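Local coordinates for protein afamin (PDB 6FAK) that carries hydrophobic molecules in body fluids, binding vitamin E and keeping lipidated Wnt proteins soluble and active, at residues A[47-50]-A[51-54]; A[373-376]-A[377-380]. All blocks are in the same frame, centred on the assembly; numbering follows the deposited sequence.

Contact 1. Residues A[47-50]-A[51-54]; sequences KDMV and EYKD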
loop_
_atom_site.group_PDB
_atom_site.type_symbol
_atom_site.label_atom_id
_atom_site.label_comp_id
_atom_site.label_asym_id
_atom_site.label_seq_id
_atom_site.Cartn_x
_atom_site.Cartn_y
_atom_site.Cartn_z
ATOM N N LYS A 47 12.985 -6.862 27.314
ATOM C CA LYS A 47 13.086 -7.397 28.694
ATOM C C LYS A 47 11.807 -7.094 29.485
ATOM O O LYS A 47 11.258 -7.987 30.126
ATOM C CB LYS A 47 14.307 -6.852 29.446
ATOM C CG LYS A 47 15.680 -7.076 28.814
ATOM C CD LYS A 47 16.055 -8.543 28.632
ATOM C CE LYS A 47 15.743 -9.095 27.236
ATOM N NZ LYS A 47 16.365 -8.324 26.117
ATOM N N ASP A 48 11.299 -5.863 29.379
ATOM C CA ASP A 48 10.021 -5.495 30.022
ATOM C C ASP A 48 8.812 -6.322 29.602
ATOM O O ASP A 48 7.986 -6.664 30.448
ATOM C CB ASP A 48 9.683 -4.022 29.795
ATOM C CG ASP A 48 10.635 -3.082 30.503
ATOM O OD1 ASP A 48 11.480 -3.557 31.289
ATOM O OD2 ASP A 48 10.508 -1.853 30.287
ATOM N N MET A 49 8.680 -6.618 28.313
ATOM C CA MET A 49 7.535 -7.408 27.832
ATOM C C MET A 49 7.660 -8.925 28.120
ATOM O O MET A 49 6.650 -9.583 28.408
ATOM C CB MET A 49 7.310 -7.162 26.333
ATOM C CG MET A 49 6.967 -5.729 26.001
ATOM S SD MET A 49 5.398 -5.160 26.700
ATOM C CE MET A 49 4.267 -6.331 25.969
ATOM N N VAL A 50 8.870 -9.481 28.032
ATOM C CA VAL A 50 9.119 -10.832 28.493
ATOM C C VAL A 50 8.672 -10.937 29.964
ATOM O O VAL A 50 7.869 -11.809 30.311
ATOM C CB VAL A 50 10.612 -11.238 28.323
ATOM C CG1 VAL A 50 10.942 -12.500 29.128
ATOM C CG2 VAL A 50 10.951 -11.443 26.854
ATOM N N GLU A 51 9.141 -10.017 30.806
ATOM C CA GLU A 51 8.760 -10.031 32.226
ATOM C C GLU A 51 7.232 -9.960 32.414
ATOM O O GLU A 51 6.680 -10.753 33.171
ATOM C CB GLU A 51 9.493 -8.936 33.020
ATOM C CG GLU A 51 10.989 -9.228 33.150
ATOM C CD GLU A 51 11.777 -8.103 33.793
ATOM O OE1 GLU A 51 11.451 -7.733 34.939
ATOM O OE2 GLU A 51 12.735 -7.603 33.164
ATOM N N TYR A 52 6.553 -9.079 31.674
ATOM C CA TYR A 52 5.076 -8.951 31.767
ATOM C C TYR A 52 4.372 -10.252 31.377
ATOM O O TYR A 52 3.403 -10.668 32.042
ATOM C CB TYR A 52 4.543 -7.778 30.917
ATOM C CG TYR A 52 3.068 -7.863 30.533
ATOM C CD1 TYR A 52 2.077 -7.298 31.325
ATOM C CD2 TYR A 52 2.682 -8.483 29.356
ATOM C CE1 TYR A 52 0.738 -7.368 30.964
ATOM C CE2 TYR A 52 1.358 -8.560 28.981
ATOM C CZ TYR A 52 0.393 -8.002 29.781
ATOM O OH TYR A 52 -0.912 -8.097 29.368
ATOM N N LYS A 53 4.865 -10.860 30.297
ATOM C CA LYS A 53 4.427 -12.178 29.832
ATOM C C LYS A 53 4.583 -13.254 30.922
ATOM O O LYS A 53 3.629 -13.990 31.177
ATOM C CB LYS A 53 5.206 -12.580 28.574
ATOM C CG LYS A 53 4.591 -13.725 27.785
ATOM C CD LYS A 53 5.201 -15.080 28.125
ATOM C CE LYS A 53 6.371 -15.426 27.217
ATOM N NZ LYS A 53 7.528 -14.519 27.422
ATOM N N ASP A 54 5.754 -13.310 31.579
ATOM C CA ASP A 54 6.001 -14.278 32.689
ATOM C C ASP A 54 5.066 -14.034 33.878
ATOM O O ASP A 54 4.569 -14.993 34.467
ATOM C CB ASP A 54 7.460 -14.234 33.197
ATOM C CG ASP A 54 8.488 -14.680 32.150
ATOM O OD1 ASP A 54 8.177 -15.507 31.267
ATOM O OD2 ASP A 54 9.634 -14.195 32.215
#
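Met49 and Tyr52 meet on the inner face of helix 39-58, an alpha-helix of the first albumin domain whose successive turns are joined by i to i+4 hydrogen bonds. This is the tightly packed side: Met49 CE lies 4.3 Å from Tyr52 CD2, while Met49 also touches Thr26 of helix 22-33 and Lys76 of helix 69-78. Tyr52 rests on Val72 of helix 69-78 and bonds through its hydroxyl to the carbonyl of Glu64. CG of Tyr52 stands opposite its own backbone N (chi1 159°), which carries the ring off the helix towards these neighbours. Lys47 and Glu51 make up the looser, exposed side. Glu51, with CG set beside its backbone N and the rest extended, runs alongside the preceding turn, its OE2 4.1 Å from Lys47 CB, without a salt bridge between the two. Val50, which also touches Ile22 of helix 22-33, runs side by side with Asp54, CG1 of the valine 3.8 Å from OD2 of the aspartate. A glycine in place of Asp54 would probably leave that flank of Val50 CG1 without its neighbour. The backbone beneath is regular: Asp54 N donates to Val50 O over 2.9 Å.

Contact 2. Residues A[373-376]-A[377-380]; sequences YRYA and EDKF
Tyr375 and Asp378 lie side by side at the start of helix 376-417, in the sequence range of the second albumin repeat, where a type I beta turn from Tyr373 to Ala376 leads into the helix and Tyr375 takes the N-cap position. The hydrogen bonds are mostly those of the backbone. Ala376 N closes the turn on Tyr373 O, Asp378 N reaches Tyr375 O only weakly (3.1 Å, 130° at the hydrogen), and Phe380 N donates to Ala376 O over 3.1 Å, the i to i+4 bond of the helix. A water accepts from Glu377 N at 2.9 Å. The same water lies 2.6 Å from Arg374 O and also meets Glu377 OE1, so it links the turn to Glu377 in the first turn of the helix. The carboxylate of Glu377 has its charged partner in Arg308.

Aromatic contacts form the second group. Asp378 OD2 comes to the edge of the Tyr375 ring, 3.6 Å from CD1, with carboxylate and ring planes 23° apart. The Phe380 ring instead offers a face: chi1 of -51° brings it back over the preceding turn, where Ala376 O sits above its centre and CZ is 3.9 Å from Ala376 CB.

Around this helix start, Ala376 packs on Leu359 and Phe380 on Tyr356, both of helix 346-363, while the Phe380 ring meets Tyr337 of helix 326-339 nearly at right angles.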
loop_
_atom_site.group_PDB
_atom_site.type_symbol
_atom_site.label_atom_id
_atom_site.label_comp_id
_atom_site.label_asym_id
_atom_site.label_seq_id
_atom_site.Cartn_x
_atom_site.Cartn_y
_atom_site.Cartn_z
ATOM N N TYR A 373 -35.911 2.224 -12.286
ATOM C CA TYR A 373 -34.746 1.397 -11.877
ATOM C C TYR A 373 -34.499 0.124 -12.684
ATOM O O TYR A 373 -33.435 -0.481 -12.614
ATOM C CB TYR A 373 -34.773 1.104 -10.373
ATOM C CG TYR A 373 -35.933 0.324 -9.805
ATOM C CD1 TYR A 373 -36.116 -1.025 -10.104
ATOM C CD2 TYR A 373 -36.754 0.891 -8.857
ATOM C CE1 TYR A 373 -37.130 -1.766 -9.522
ATOM C CE2 TYR A 373 -37.772 0.174 -8.268
ATOM C CZ TYR A 373 -37.948 -1.168 -8.592
ATOM O OH TYR A 373 -38.948 -1.871 -8.034
ATOM N N ARG A 374 -35.497 -0.262 -13.469
ATOM C CA ARG A 374 -35.400 -1.304 -14.469
ATOM C C ARG A 374 -34.138 -1.210 -15.337
ATOM O O ARG A 374 -33.583 -2.234 -15.704
ATOM C CB ARG A 374 -36.676 -1.247 -15.330
ATOM C CG ARG A 374 -36.649 -1.935 -16.690
ATOM C CD ARG A 374 -37.940 -1.668 -17.449
ATOM N NE ARG A 374 -38.872 -2.771 -17.327
ATOM C CZ ARG A 374 -40.189 -2.705 -17.510
ATOM N NH1 ARG A 374 -40.773 -1.547 -17.800
ATOM N NH2 ARG A 374 -40.932 -3.804 -17.385
ATOM N N TYR A 375 -33.699 0.011 -15.619
ATOM C CA TYR A 375 -32.537 0.305 -16.461
ATOM C C TYR A 375 -31.213 0.511 -15.725
ATOM O O TYR A 375 -30.261 1.071 -16.285
ATOM C CB TYR A 375 -32.854 1.543 -17.298
ATOM C CG TYR A 375 -34.072 1.317 -18.141
ATOM C CD1 TYR A 375 -34.016 0.457 -19.214
ATOM C CD2 TYR A 375 -35.314 1.856 -17.780
ATOM C CE1 TYR A 375 -35.132 0.188 -19.959
ATOM C CE2 TYR A 375 -36.433 1.612 -18.545
ATOM C CZ TYR A 375 -36.336 0.774 -19.627
ATOM O OH TYR A 375 -37.441 0.510 -20.385
ATOM N N ALA A 376 -31.111 0.052 -14.486
ATOM C CA ALA A 376 -29.870 0.194 -13.746
ATOM C C ALA A 376 -28.656 -0.389 -14.455
ATOM O O ALA A 376 -27.581 0.219 -14.464
ATOM C CB ALA A 376 -29.994 -0.442 -12.384
ATOM N N GLU A 377 -28.810 -1.535 -15.082
ATOM C CA GLU A 377 -27.646 -2.201 -15.722
ATOM C C GLU A 377 -27.076 -1.375 -16.884
ATOM O O GLU A 377 -25.879 -1.444 -17.147
ATOM C CB GLU A 377 -27.994 -3.620 -16.171
ATOM C CG GLU A 377 -28.240 -4.541 -14.988
ATOM C CD GLU A 377 -28.936 -5.843 -15.390
ATOM O OE1 GLU A 377 -30.066 -5.779 -15.932
ATOM O OE2 GLU A 377 -28.363 -6.937 -15.158
ATOM N N ASP A 378 -27.916 -0.548 -17.526
ATOM C CA ASP A 378 -27.434 0.391 -18.553
ATOM C C ASP A 378 -26.563 1.472 -17.952
ATOM O O ASP A 378 -25.594 1.914 -18.598
ATOM C CB ASP A 378 -28.599 1.037 -19.330
ATOM C CG ASP A 378 -29.438 0.017 -20.103
ATOM O OD1 ASP A 378 -28.899 -1.003 -20.554
ATOM O OD2 ASP A 378 -30.635 0.232 -20.288
ATOM N N LYS A 379 -26.906 1.963 -16.742
ATOM C CA LYS A 379 -25.990 2.872 -16.076
ATOM C C LYS A 379 -24.664 2.192 -15.734
ATOM O O LYS A 379 -23.615 2.782 -15.941
ATOM C CB LYS A 379 -26.582 3.473 -14.810
ATOM C CG LYS A 379 -27.769 4.335 -15.107
ATOM C CD LYS A 379 -27.954 5.465 -14.102
ATOM C CE LYS A 379 -29.264 6.164 -14.360
ATOM N NZ LYS A 379 -29.197 7.258 -15.364
ATOM N N PHE A 380 -24.718 0.961 -15.222
ATOM C CA PHE A 380 -23.461 0.224 -14.852
ATOM C C PHE A 380 -22.594 -0.012 -16.076
ATOM O O PHE A 380 -21.361 0.184 -16.038
ATOM C CB PHE A 380 -23.742 -1.111 -14.187
ATOM C CG PHE A 380 -24.715 -1.062 -13.005
ATOM C CD1 PHE A 380 -24.923 0.101 -12.250
ATOM C CD2 PHE A 380 -25.366 -2.213 -12.625
ATOM C CE1 PHE A 380 -25.775 0.094 -11.159
ATOM C CE2 PHE A 380 -26.229 -2.226 -11.552
ATOM C CZ PHE A 380 -26.446 -1.063 -10.818
HETATM O O HOH W 1 -31.157 -3.238 -15.464
#

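How the contacts relate
Contacts 1 and 2 illustrate one principle at two places on a predominantly helical carrier: the same local i to i+4 bonding runs through the body of a helix in 47-54 and begins at its N-terminus in 373-380. Their centres are 60 Å apart and their nearest atoms about 48 Å, on opposite sides of the chain's centre, so they do not touch. Contact 1 belongs to the first albumin domain, contact 2 to the sequence range of the second. Neither includes residues of the hydrophobic-ligand pocket region, 194-298. In contact 2 the side chain of Asp378 is about 7 Å from a bound NAG. That sugar, an N-acetylglucosamine, is carried by Asn381, the residue that follows segment 377-380.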